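Local coordinates for BepC protein (Bartonella tribocorum, PDB 4WGJ) that probably transfers AMP from ATP to threonine and tyrosine hydroxyls of target proteins, this chain being the Fic part of a longer Bartonella effector, at residues 55-60 / 164-169; 11-16 / 154-159; 133-138 / 210-215; 74-79 / 85-90. One frame throughout, in Å; residues are numbered along the deposited sequence.

Contact 1 of 4, residues 55-60 / 164-169; sequences QNFDAA and RMFMEK. With GLY (glycine), chain D; ANP (phosphoaminophosphonic acid-adenylate ester), chain B.
F57 lays the edge of its ring against the face of F166 in an edge-to-face pair. The ring centroids are 5.6 Å apart and the planes stand at 77°. F57 CB meets the far corner of the other ring, at 3.7 Å from F166 CZ. CG turns away from the carbonyl carbon and lies beside the backbone N (chi1 -79°), which carries the ring toward helix 159-174. CD2 then sits over the rim of the F166 face. Further out, F57 CE2 comes to 4.0 Å from K169 CB, which lies in the plane of the F57 ring. At the tip, CZ is 3.5 Å from the backbone O of K169. D58 O meets the edge of the F166 ring, so the loop touches both its face and rim. L124 of helix 111-126 packs on both phenylalanines. Of the K169 side chain, CB is the part that meets F57; the chain bends at chi2 and chi3 and NZ bonds to E51 O, F48 O and Q172 OE1.

Two residues before F166 on the same helix, R164 points to the nucleotide. NH1 donates to O3G of the AMPPNP gamma phosphate at 2.9 Å, nearly straight at 171°. NH2 reaches O1G of the same phosphate at 3.0 Å. Two hydrogen bonds to one phosphate group should fix the turn of the guanidinium. The OXT of a bound glycine lies over one guanidinium face. The helix thus joins the aromatic core of the Fic fold to its nucleotide site, where R164 is the last arginine of the Fic motif.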
# COMPACT_ATOMS: atom_id res chain seq x y z
N GLN A 55 1.72 18.68 0.05
CA GLN A 55 1.18 19.47 -1.04
C GLN A 55 0.66 18.54 -2.14
O GLN A 55 -0.44 18.72 -2.66
CB GLN A 55 2.25 20.41 -1.61
N ASN A 56 1.47 17.54 -2.47
CA ASN A 56 1.12 16.60 -3.52
C ASN A 56 1.02 15.18 -3.01
O ASN A 56 1.93 14.69 -2.34
CB ASN A 56 2.14 16.66 -4.65
CG ASN A 56 2.30 18.05 -5.21
OD1 ASN A 56 3.35 18.66 -5.08
ND2 ASN A 56 1.24 18.57 -5.80
N PHE A 57 -0.09 14.52 -3.34
CA PHE A 57 -0.28 13.11 -3.05
C PHE A 57 0.20 12.31 -4.23
O PHE A 57 -0.57 11.98 -5.13
CB PHE A 57 -1.75 12.82 -2.75
CG PHE A 57 -2.16 13.20 -1.36
CD1 PHE A 57 -2.52 14.51 -1.06
CD2 PHE A 57 -2.14 12.26 -0.34
CE1 PHE A 57 -2.89 14.87 0.24
CE2 PHE A 57 -2.50 12.60 0.95
CZ PHE A 57 -2.86 13.90 1.24
N ASP A 58 1.49 12.00 -4.24
CA ASP A 58 2.12 11.41 -5.41
C ASP A 58 2.93 10.17 -5.05
O ASP A 58 2.89 9.70 -3.92
CB ASP A 58 2.99 12.44 -6.13
CG ASP A 58 4.03 13.09 -5.21
OD1 ASP A 58 4.28 12.58 -4.10
OD2 ASP A 58 4.61 14.11 -5.61
N ALA A 59 3.66 9.64 -6.03
CA ALA A 59 4.41 8.40 -5.81
C ALA A 59 5.45 8.59 -4.71
O ALA A 59 5.66 7.70 -3.89
CB ALA A 59 5.09 7.95 -7.11
N ALA A 60 6.08 9.76 -4.69
CA ALA A 60 7.07 10.06 -3.67
C ALA A 60 6.44 10.03 -2.28
O ALA A 60 7.07 9.57 -1.32
CB ALA A 60 7.73 11.41 -3.93
N ARG A 164 -3.42 1.95 2.73
CA ARG A 164 -4.46 2.38 3.67
C ARG A 164 -4.07 3.69 4.36
O ARG A 164 -4.91 4.58 4.52
CB ARG A 164 -4.75 1.26 4.68
CG ARG A 164 -5.37 0.05 3.97
CD ARG A 164 -6.05 -0.93 4.90
NE ARG A 164 -5.12 -1.57 5.82
CZ ARG A 164 -4.42 -2.67 5.54
NH1 ARG A 164 -4.51 -3.26 4.35
NH2 ARG A 164 -3.61 -3.18 6.46
N MET A 165 -2.81 3.83 4.75
CA MET A 165 -2.38 5.10 5.34
C MET A 165 -2.47 6.25 4.33
O MET A 165 -2.87 7.37 4.68
CB MET A 165 -0.96 4.98 5.90
CG MET A 165 -0.42 6.28 6.47
SD MET A 165 -1.39 6.87 7.90
CE MET A 165 -1.13 5.52 9.04
N PHE A 166 -2.10 5.99 3.08
CA PHE A 166 -2.27 7.00 2.03
C PHE A 166 -3.72 7.51 2.02
O PHE A 166 -3.96 8.72 1.90
CB PHE A 166 -1.89 6.39 0.68
CG PHE A 166 -1.85 7.37 -0.47
CD1 PHE A 166 -3.01 7.75 -1.14
CD2 PHE A 166 -0.63 7.84 -0.95
CE1 PHE A 166 -2.96 8.60 -2.23
CE2 PHE A 166 -0.57 8.70 -2.04
CZ PHE A 166 -1.73 9.08 -2.69
N MET A 167 -4.67 6.60 2.16
CA MET A 167 -6.08 6.99 2.16
C MET A 167 -6.46 7.77 3.41
O MET A 167 -7.26 8.71 3.34
CB MET A 167 -6.98 5.76 2.03
CG MET A 167 -6.75 4.94 0.74
SD MET A 167 -6.69 5.91 -0.76
CE MET A 167 -8.32 6.66 -0.81
N GLU A 168 -5.92 7.38 4.56
CA GLU A 168 -6.19 8.14 5.79
C GLU A 168 -5.71 9.58 5.63
O GLU A 168 -6.41 10.52 6.03
CB GLU A 168 -5.50 7.51 7.00
CG GLU A 168 -5.99 6.14 7.40
CD GLU A 168 -5.56 5.80 8.81
OE1 GLU A 168 -5.49 6.72 9.66
OE2 GLU A 168 -5.28 4.62 9.08
N LYS A 169 -4.51 9.75 5.07
CA LYS A 169 -3.93 11.09 4.94
C LYS A 169 -4.66 11.90 3.88
O LYS A 169 -4.88 13.09 4.04
CB LYS A 169 -2.42 11.01 4.60
CG LYS A 169 -1.59 10.19 5.59
CD LYS A 169 -1.64 10.75 7.00
CE LYS A 169 -0.99 12.11 7.09
NZ LYS A 169 -1.06 12.61 8.50
N GLY D . -6.13 -6.26 6.82
CA GLY D . -6.71 -5.52 7.92
C GLY D . -7.39 -4.25 7.46
O GLY D . -7.92 -3.47 8.25
OXT GLY D . -7.42 -3.96 6.27
PG ANP B . -1.91 -6.38 4.89
O1G ANP B . -1.80 -5.59 6.25
O2G ANP B . -2.64 -7.66 5.17
O3G ANP B . -2.72 -5.50 3.87
PB ANP B . 0.71 -5.81 3.57
O1B ANP B . 0.54 -4.45 4.19
O2B ANP B . 2.14 -6.38 3.76
N3B ANP B . -0.39 -6.88 4.28
PA ANP B . 0.85 -6.79 0.94
O1A ANP B . 0.85 -8.17 1.50
O2A ANP B . 2.08 -6.38 0.14
O3A ANP B . 0.49 -5.67 2.02
O5' ANP B . -0.44 -6.63 0.03
C5' ANP B . -1.73 -6.99 0.59
C4' ANP B . -2.85 -6.40 -0.23
O4' ANP B . -3.12 -7.27 -1.37
C3' ANP B . -4.17 -6.27 0.53
O3' ANP B . -4.83 -5.04 0.27
C2' ANP B . -4.97 -7.47 0.03
O2' ANP B . -6.38 -7.28 0.13
C1' ANP B . -4.51 -7.53 -1.42
N9 ANP B . -4.74 -8.83 -2.05
C8 ANP B . -4.62 -10.07 -1.47
N7 ANP B . -4.92 -11.07 -2.26
C5 ANP B . -5.27 -10.44 -3.45
C6 ANP B . -5.69 -10.95 -4.70
N6 ANP B . -5.84 -12.25 -4.96
N1 ANP B . -5.97 -10.05 -5.68
C2 ANP B . -5.83 -8.75 -5.42
N3 ANP B . -5.44 -8.16 -4.28
C4 ANP B . -5.17 -9.07 -3.34

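Contact 2 of 4, residues 11-16 / 154-159; sequences QNYLYK and PFRKGN. With ANP (phosphoaminophosphonic acid-adenylate ester), chain B.
R156 lies across the face of Y13. Its CG sits 3.6 Å from the ring centroid and 5° off the ring normal, a CH-pi contact. CG is anti to the backbone N, and the chain bends about CB-CG (chi2 58°). The methylenes therefore run over the ring. NE stays beside the CD2 rim of the ring, and the guanidinium carries on toward L14. The guanidinium is turned 71° from the ring plane. Its NH2 ends 3.9 Å from CD2 of L14, which crosses it at about a right angle.

K157, G158 and N159 of the same loop bind the phosphates. In N159, OD1 takes F155 N on a lone pair at 2.8 Å, and ND2 donates to F155 O, from above that carbonyl's plane. ND2 also donates to O2A of AMPPNP at 2.9 Å. These bonds should fix which way round the amide lies. K157 is bent twice, and this brings NZ to 2.7 Å from O2B, with a weak bond to O1A. G158 N also donates to O2B, at 2.9 Å. All of 154-159 belongs to the Fic motif, which runs from H153 to R164 and wraps the phosphates of the nucleotide.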
# COMPACT_ATOMS: atom_id res chain seq x y z
N GLN A 11 14.47 -14.04 -5.73
CA GLN A 11 14.85 -14.88 -4.59
C GLN A 11 15.73 -14.13 -3.58
O GLN A 11 15.78 -14.50 -2.41
CB GLN A 11 15.58 -16.13 -5.09
N ASN A 12 16.39 -13.06 -4.01
CA ASN A 12 17.30 -12.36 -3.11
C ASN A 12 16.57 -11.51 -2.07
O ASN A 12 17.21 -10.96 -1.17
CB ASN A 12 18.28 -11.50 -3.90
CG ASN A 12 19.34 -12.34 -4.59
OD1 ASN A 12 19.70 -13.42 -4.13
ND2 ASN A 12 19.84 -11.84 -5.71
N TYR A 13 15.25 -11.40 -2.18
CA TYR A 13 14.45 -10.79 -1.12
C TYR A 13 14.33 -11.69 0.10
O TYR A 13 13.94 -11.24 1.19
CB TYR A 13 13.04 -10.48 -1.60
CG TYR A 13 12.87 -9.17 -2.32
CD1 TYR A 13 13.03 -7.96 -1.66
CD2 TYR A 13 12.51 -9.15 -3.66
CE1 TYR A 13 12.86 -6.76 -2.33
CE2 TYR A 13 12.34 -7.98 -4.33
CZ TYR A 13 12.52 -6.79 -3.68
OH TYR A 13 12.33 -5.63 -4.39
N LEU A 14 14.62 -12.97 -0.09
CA LEU A 14 14.32 -14.00 0.91
C LEU A 14 15.58 -14.62 1.50
O LEU A 14 16.60 -14.71 0.81
CB LEU A 14 13.48 -15.13 0.29
CG LEU A 14 12.21 -14.73 -0.47
CD1 LEU A 14 11.70 -15.90 -1.30
CD2 LEU A 14 11.14 -14.24 0.49
N TYR A 15 15.51 -15.09 2.75
CA TYR A 15 16.62 -15.83 3.32
C TYR A 15 16.81 -17.14 2.54
O TYR A 15 15.83 -17.78 2.17
CB TYR A 15 16.41 -16.12 4.82
CG TYR A 15 16.52 -14.88 5.67
CD1 TYR A 15 17.72 -14.19 5.77
CD2 TYR A 15 15.42 -14.38 6.37
CE1 TYR A 15 17.83 -13.04 6.55
CE2 TYR A 15 15.52 -13.24 7.15
CZ TYR A 15 16.73 -12.58 7.23
OH TYR A 15 16.83 -11.43 8.00
N LYS A 16 18.06 -17.49 2.28
CA LYS A 16 18.40 -18.69 1.51
C LYS A 16 17.69 -19.94 2.04
O LYS A 16 17.86 -20.31 3.20
CB LYS A 16 19.91 -18.92 1.51
N PRO A 154 3.08 -1.25 -5.45
CA PRO A 154 4.43 -0.87 -5.86
C PRO A 154 5.57 -1.48 -5.05
O PRO A 154 6.72 -1.37 -5.49
CB PRO A 154 4.45 0.66 -5.64
CG PRO A 154 3.00 1.06 -5.57
CD PRO A 154 2.32 -0.11 -4.91
N PHE A 155 5.28 -2.09 -3.90
CA PHE A 155 6.36 -2.60 -3.03
C PHE A 155 6.39 -4.12 -2.96
O PHE A 155 5.40 -4.79 -3.24
CB PHE A 155 6.22 -2.01 -1.62
CG PHE A 155 6.10 -0.50 -1.62
CD1 PHE A 155 7.23 0.29 -1.73
CD2 PHE A 155 4.84 0.11 -1.57
CE1 PHE A 155 7.12 1.68 -1.78
CE2 PHE A 155 4.73 1.50 -1.62
CZ PHE A 155 5.88 2.27 -1.72
N ARG A 156 7.53 -4.67 -2.54
CA ARG A 156 7.64 -6.12 -2.39
C ARG A 156 6.68 -6.63 -1.30
O ARG A 156 6.14 -7.73 -1.39
CB ARG A 156 9.09 -6.51 -2.07
CG ARG A 156 9.30 -8.00 -1.77
CD ARG A 156 8.84 -8.89 -2.94
NE ARG A 156 9.02 -10.32 -2.63
CZ ARG A 156 8.20 -11.03 -1.86
NH1 ARG A 156 7.12 -10.46 -1.31
NH2 ARG A 156 8.45 -12.31 -1.64
N LYS A 157 6.44 -5.79 -0.30
CA LYS A 157 5.58 -6.15 0.83
C LYS A 157 5.18 -4.84 1.51
O LYS A 157 5.86 -3.82 1.34
CB LYS A 157 6.31 -7.08 1.82
CG LYS A 157 5.40 -7.83 2.81
CD LYS A 157 4.45 -8.77 2.05
CE LYS A 157 3.72 -9.73 2.98
NZ LYS A 157 2.85 -9.01 3.96
N GLY A 158 4.07 -4.86 2.25
CA GLY A 158 3.63 -3.67 2.96
C GLY A 158 2.73 -2.76 2.14
O GLY A 158 2.47 -1.61 2.52
N ASN A 159 2.23 -3.26 1.02
CA ASN A 159 1.38 -2.46 0.14
C ASN A 159 0.06 -2.07 0.78
O ASN A 159 -0.35 -0.92 0.69
CB ASN A 159 1.10 -3.21 -1.16
CG ASN A 159 2.35 -3.36 -1.99
OD1 ASN A 159 2.76 -2.42 -2.65
ND2 ASN A 159 2.96 -4.52 -1.94
PG ANP B . -1.91 -6.38 4.89
O1G ANP B . -1.80 -5.59 6.25
O2G ANP B . -2.64 -7.66 5.17
O3G ANP B . -2.72 -5.50 3.87
PB ANP B . 0.71 -5.81 3.57
O1B ANP B . 0.54 -4.45 4.19
O2B ANP B . 2.14 -6.38 3.76
N3B ANP B . -0.39 -6.88 4.28
PA ANP B . 0.85 -6.79 0.94
O1A ANP B . 0.85 -8.17 1.50
O2A ANP B . 2.08 -6.38 0.14
O3A ANP B . 0.49 -5.67 2.02
O5' ANP B . -0.44 -6.63 0.03
C5' ANP B . -1.73 -6.99 0.59
C4' ANP B . -2.85 -6.40 -0.23
O4' ANP B . -3.12 -7.27 -1.37
C3' ANP B . -4.17 -6.27 0.53
O3' ANP B . -4.83 -5.04 0.27
C2' ANP B . -4.97 -7.47 0.03
O2' ANP B . -6.38 -7.28 0.13
C1' ANP B . -4.51 -7.53 -1.42
N9 ANP B . -4.74 -8.83 -2.05
C8 ANP B . -4.62 -10.07 -1.47
N7 ANP B . -4.92 -11.07 -2.26
C5 ANP B . -5.27 -10.44 -3.45
C6 ANP B . -5.69 -10.95 -4.70
N6 ANP B . -5.84 -12.25 -4.96
N1 ANP B . -5.97 -10.05 -5.68
C2 ANP B . -5.83 -8.75 -5.42
N3 ANP B . -5.44 -8.16 -4.28
C4 ANP B . -5.17 -9.07 -3.34

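Contact 3 of 4, residues 133-138 / 210-215; sequences LSHQEF and DITHPQ. With EDO (1,2-ethanediol), chain C.
T212 fits between H135 and F138, two residues on the first turn of helix 135-152. Its methyl CG2 does most of the touching. It is anti to the backbone N, and that turn points it at the helix. There it lies 3.5 Å from H135 ND1 and 3.7 Å from F138 CD2. T212 OG1, on the other branch, is anti to the carbonyl carbon and bonds to F208 O, in the last turns of helix 202-211.

H135 presents the edge of its imidazole to the backbone of T212. CE1 is 3.0 Å from T212 O, close to the ring plane. ND1 is also near that oxygen, but the angle is too poor for a hydrogen bond. NE2 bonds to E209 OE2, which holds the ring at this spot.

T212 opens strand 212-214, which pairs antiparallel with 176-178. The contact therefore ties this small two-stranded sheet to the start of helix 135-152. F138 belongs to the same join: its ring stacks on H176 and touches V178.

The start of the helix is set by a capping box. E137 N donates to S134 OG at 3.2 Å, and S134 N returns a bond to E137 OE1 at 2.9 Å, from above the carboxylate plane. H213 points away from the helix, and its NE2 shares a hydrogen bond of 2.7 Å with O1 of an ethanediol, probably from the crystallisation liquor.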
# COMPACT_ATOMS: atom_id res chain seq x y z
N LEU A 133 -15.72 17.86 -1.58
CA LEU A 133 -16.67 16.80 -1.92
C LEU A 133 -17.55 16.42 -0.74
O LEU A 133 -17.11 16.51 0.41
CB LEU A 133 -15.94 15.54 -2.41
CG LEU A 133 -15.00 15.66 -3.61
CD1 LEU A 133 -14.39 14.29 -3.94
CD2 LEU A 133 -15.73 16.22 -4.82
N SER A 134 -18.76 15.97 -1.02
CA SER A 134 -19.63 15.42 0.02
C SER A 134 -19.09 14.08 0.52
O SER A 134 -18.13 13.54 -0.04
CB SER A 134 -21.05 15.24 -0.51
OG SER A 134 -21.10 14.21 -1.48
N HIS A 135 -19.70 13.56 1.58
CA HIS A 135 -19.41 12.23 2.10
C HIS A 135 -19.46 11.18 1.00
O HIS A 135 -18.50 10.40 0.81
CB HIS A 135 -20.40 11.87 3.21
CG HIS A 135 -20.47 10.40 3.51
ND1 HIS A 135 -19.43 9.71 4.10
CD2 HIS A 135 -21.45 9.50 3.29
CE1 HIS A 135 -19.77 8.44 4.23
NE2 HIS A 135 -20.99 8.28 3.75
N GLN A 136 -20.57 11.16 0.27
CA GLN A 136 -20.81 10.15 -0.75
C GLN A 136 -19.82 10.28 -1.91
O GLN A 136 -19.29 9.28 -2.39
CB GLN A 136 -22.24 10.27 -1.29
CG GLN A 136 -22.60 9.17 -2.26
CD GLN A 136 -22.42 7.80 -1.64
OE1 GLN A 136 -23.12 7.43 -0.70
NE2 GLN A 136 -21.46 7.03 -2.16
N GLU A 137 -19.59 11.51 -2.34
CA GLU A 137 -18.67 11.78 -3.43
C GLU A 137 -17.24 11.41 -3.05
O GLU A 137 -16.51 10.84 -3.87
CB GLU A 137 -18.72 13.25 -3.83
CG GLU A 137 -20.05 13.67 -4.45
CD GLU A 137 -20.21 15.18 -4.47
OE1 GLU A 137 -19.41 15.87 -3.80
OE2 GLU A 137 -21.15 15.66 -5.14
N PHE A 138 -16.83 11.74 -1.83
CA PHE A 138 -15.49 11.38 -1.41
C PHE A 138 -15.34 9.86 -1.35
O PHE A 138 -14.35 9.32 -1.81
CB PHE A 138 -15.13 11.97 -0.05
CG PHE A 138 -13.78 11.52 0.43
CD1 PHE A 138 -12.63 12.19 0.02
CD2 PHE A 138 -13.64 10.41 1.26
CE1 PHE A 138 -11.38 11.76 0.43
CE2 PHE A 138 -12.40 9.99 1.68
CZ PHE A 138 -11.26 10.66 1.26
N ASP A 210 -18.52 2.66 4.22
CA ASP A 210 -18.61 2.23 5.61
C ASP A 210 -17.52 2.84 6.50
O ASP A 210 -17.71 2.93 7.72
CB ASP A 210 -18.53 0.70 5.70
CG ASP A 210 -19.77 0.00 5.13
OD1 ASP A 210 -20.85 0.62 5.10
OD2 ASP A 210 -19.66 -1.18 4.72
N ILE A 211 -16.40 3.26 5.91
CA ILE A 211 -15.27 3.72 6.72
C ILE A 211 -15.05 5.23 6.66
O ILE A 211 -14.19 5.75 7.37
CB ILE A 211 -13.96 3.02 6.29
CG1 ILE A 211 -13.53 3.49 4.89
CG2 ILE A 211 -14.10 1.50 6.37
CD1 ILE A 211 -12.22 2.88 4.40
N THR A 212 -15.82 5.92 5.82
CA THR A 212 -15.70 7.38 5.64
C THR A 212 -16.71 8.13 6.51
O THR A 212 -17.90 7.82 6.48
CB THR A 212 -15.90 7.75 4.16
OG1 THR A 212 -14.83 7.22 3.38
CG2 THR A 212 -15.95 9.27 3.97
N HIS A 213 -16.24 9.11 7.28
CA HIS A 213 -17.10 9.89 8.17
C HIS A 213 -16.71 11.37 8.09
O HIS A 213 -15.56 11.69 7.80
CB HIS A 213 -16.98 9.40 9.63
CG HIS A 213 -16.93 7.91 9.77
ND1 HIS A 213 -18.05 7.14 10.01
CD2 HIS A 213 -15.89 7.04 9.71
CE1 HIS A 213 -17.71 5.87 10.08
NE2 HIS A 213 -16.40 5.78 9.91
N PRO A 214 -17.66 12.28 8.38
CA PRO A 214 -17.26 13.69 8.52
C PRO A 214 -16.20 13.85 9.59
O PRO A 214 -16.20 13.11 10.57
CB PRO A 214 -18.57 14.39 8.92
CG PRO A 214 -19.42 13.31 9.51
CD PRO A 214 -19.08 12.07 8.71
N GLN A 215 -15.28 14.79 9.39
CA GLN A 215 -14.26 15.09 10.38
C GLN A 215 -14.86 15.73 11.62
O GLN A 215 -15.75 16.59 11.52
CB GLN A 215 -13.20 16.00 9.79
CG GLN A 215 -11.98 15.28 9.28
CD GLN A 215 -10.94 16.23 8.74
OE1 GLN A 215 -11.21 17.42 8.55
NE2 GLN A 215 -9.74 15.72 8.50
C1 EDO C . -15.50 2.30 11.00
O1 EDO C . -15.00 3.45 10.30
C2 EDO C . -14.94 1.04 10.35
O2 EDO C . -13.56 0.90 10.69

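Contact 4 of 4, residues 74-79 / 85-90; sequences FEWAGH and FTFEDG
W76 stands on the ring of F85. Its CB lies over the face, 3.5 Å from the F85 centroid and 5° off the normal, in a CH-pi contact. The indole edge is also turned toward this face, edge-to-face with planes at 76°. W76 CG lies between the backbone N and the carbonyl carbon (chi1 44°), which turns the indole's edge to both F85 and F87. Its CD1 comes to 3.5 Å from F87 CZ. F85 in turn points its own edge at the face of H79. W76, H79, F85 and F87 form an aromatic cluster.

The cluster packs the 74-79 loop against a beta-hairpin. Strand 85-86 pairs with 92-93, and a type I turn runs from F87 to G90. The hairpin's place in the chain is consistent with the flap of Fic proteins.

E75 grips the start of the turn: its extended chain passes the edge of F87, and OE1 accepts from E88 N at 2.9 Å on its syn lone pair. OE2 takes a bond from a water at 2.6 Å, which weakly accepts from D89 N. Further out, K22 makes a salt bridge with D89 and a cation-pi contact with F87. Y13 meets W76 edge-to-face.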
# COMPACT_ATOMS: atom_id res chain seq x y z
N PHE A 74 12.36 -3.44 7.10
CA PHE A 74 12.98 -3.80 5.83
C PHE A 74 14.01 -2.79 5.39
O PHE A 74 13.75 -1.58 5.40
CB PHE A 74 11.94 -3.94 4.72
CG PHE A 74 10.91 -5.00 4.97
CD1 PHE A 74 11.28 -6.33 5.10
CD2 PHE A 74 9.57 -4.67 5.04
CE1 PHE A 74 10.34 -7.31 5.33
CE2 PHE A 74 8.61 -5.65 5.25
CZ PHE A 74 9.00 -6.97 5.40
N GLU A 75 15.17 -3.28 4.95
CA GLU A 75 16.22 -2.41 4.42
C GLU A 75 15.73 -1.59 3.24
O GLU A 75 16.19 -0.46 3.02
CB GLU A 75 17.42 -3.24 3.97
CG GLU A 75 18.21 -3.89 5.11
CD GLU A 75 19.45 -4.61 4.61
OE1 GLU A 75 20.09 -4.11 3.66
OE2 GLU A 75 19.78 -5.69 5.16
N TRP A 76 14.82 -2.17 2.46
CA TRP A 76 14.31 -1.53 1.26
C TRP A 76 13.03 -0.73 1.48
O TRP A 76 12.37 -0.35 0.51
CB TRP A 76 14.07 -2.58 0.15
CG TRP A 76 13.39 -3.82 0.65
CD1 TRP A 76 14.00 -4.98 1.06
CD2 TRP A 76 11.98 -4.03 0.81
NE1 TRP A 76 13.05 -5.90 1.46
CE2 TRP A 76 11.81 -5.34 1.32
CE3 TRP A 76 10.85 -3.24 0.57
CZ2 TRP A 76 10.54 -5.88 1.59
CZ3 TRP A 76 9.58 -3.79 0.84
CH2 TRP A 76 9.45 -5.10 1.35
N ALA A 77 12.69 -0.43 2.73
CA ALA A 77 11.49 0.38 2.99
C ALA A 77 11.55 1.67 2.17
O ALA A 77 12.60 2.31 2.12
CB ALA A 77 11.37 0.70 4.47
N GLY A 78 10.45 2.03 1.53
CA GLY A 78 10.42 3.23 0.70
C GLY A 78 10.84 3.02 -0.75
O GLY A 78 10.69 3.92 -1.57
N HIS A 79 11.38 1.84 -1.06
CA HIS A 79 11.83 1.56 -2.43
C HIS A 79 10.84 0.62 -3.11
O HIS A 79 10.42 -0.37 -2.52
CB HIS A 79 13.21 0.92 -2.44
CG HIS A 79 14.27 1.78 -1.82
ND1 HIS A 79 15.31 2.31 -2.55
CD2 HIS A 79 14.45 2.19 -0.55
CE1 HIS A 79 16.09 3.01 -1.75
NE2 HIS A 79 15.59 2.96 -0.53
N PHE A 85 17.36 -3.37 -5.74
CA PHE A 85 17.79 -2.99 -4.41
C PHE A 85 18.91 -3.89 -3.94
O PHE A 85 18.76 -5.10 -3.94
CB PHE A 85 16.64 -3.07 -3.40
CG PHE A 85 17.06 -2.67 -2.02
CD1 PHE A 85 17.13 -1.34 -1.67
CD2 PHE A 85 17.44 -3.63 -1.09
CE1 PHE A 85 17.55 -0.95 -0.42
CE2 PHE A 85 17.87 -3.25 0.17
CZ PHE A 85 17.92 -1.91 0.51
N THR A 86 20.02 -3.29 -3.51
CA THR A 86 21.15 -4.06 -3.00
C THR A 86 21.18 -4.06 -1.47
O THR A 86 21.30 -3.01 -0.84
CB THR A 86 22.48 -3.50 -3.55
OG1 THR A 86 22.47 -3.63 -4.98
CG2 THR A 86 23.66 -4.28 -2.98
N PHE A 87 21.02 -5.25 -0.89
CA PHE A 87 21.05 -5.42 0.56
C PHE A 87 22.45 -5.19 1.12
O PHE A 87 23.43 -5.24 0.39
CB PHE A 87 20.59 -6.83 0.95
CG PHE A 87 19.12 -7.06 0.78
CD1 PHE A 87 18.61 -7.52 -0.43
CD2 PHE A 87 18.25 -6.84 1.84
CE1 PHE A 87 17.25 -7.75 -0.58
CE2 PHE A 87 16.89 -7.07 1.69
CZ PHE A 87 16.39 -7.51 0.48
N GLU A 88 22.53 -5.01 2.44
CA GLU A 88 23.83 -4.91 3.09
C GLU A 88 24.63 -6.20 2.88
O GLU A 88 25.86 -6.17 2.88
CB GLU A 88 23.67 -4.60 4.58
CG GLU A 88 23.13 -3.20 4.85
CD GLU A 88 23.32 -2.76 6.29
OE1 GLU A 88 24.12 -3.39 7.01
OE2 GLU A 88 22.67 -1.77 6.69
N ASP A 89 23.93 -7.31 2.68
CA ASP A 89 24.61 -8.61 2.50
C ASP A 89 25.24 -8.75 1.11
O ASP A 89 25.91 -9.74 0.83
CB ASP A 89 23.65 -9.78 2.80
CG ASP A 89 22.52 -9.93 1.78
OD1 ASP A 89 22.62 -9.46 0.63
OD2 ASP A 89 21.50 -10.57 2.14
N GLY A 90 25.02 -7.76 0.25
CA GLY A 90 25.68 -7.68 -1.04
C GLY A 90 24.87 -8.18 -2.23
O GLY A 90 25.29 -8.01 -3.38
O HOH W 1 21.45 -7.54 4.44

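Contacts 1 and 2 both touch the bound nucleotide; contact 4 lies beside contact 2 and contact 3 at the other end. Contacts 2 and 4 have centres about 10 Å apart and touch where W76 CH2 packs on R156 CB. In sequence contact 4 falls between the two halves of both contact 1 and contact 2, while contacts 1, 2 and 3 interlace. Centre to centre, contact 1 lies about 22 Å from contact 2 and 17 Å from contact 3, and contact 3 lies about 38 Å from contact 4. Loop 154-159 runs straight into helix 159-174. Helices 135-152 and 159-174 carry the nucleotide loop, with the hairpin at one end and strand 212-214 at the other.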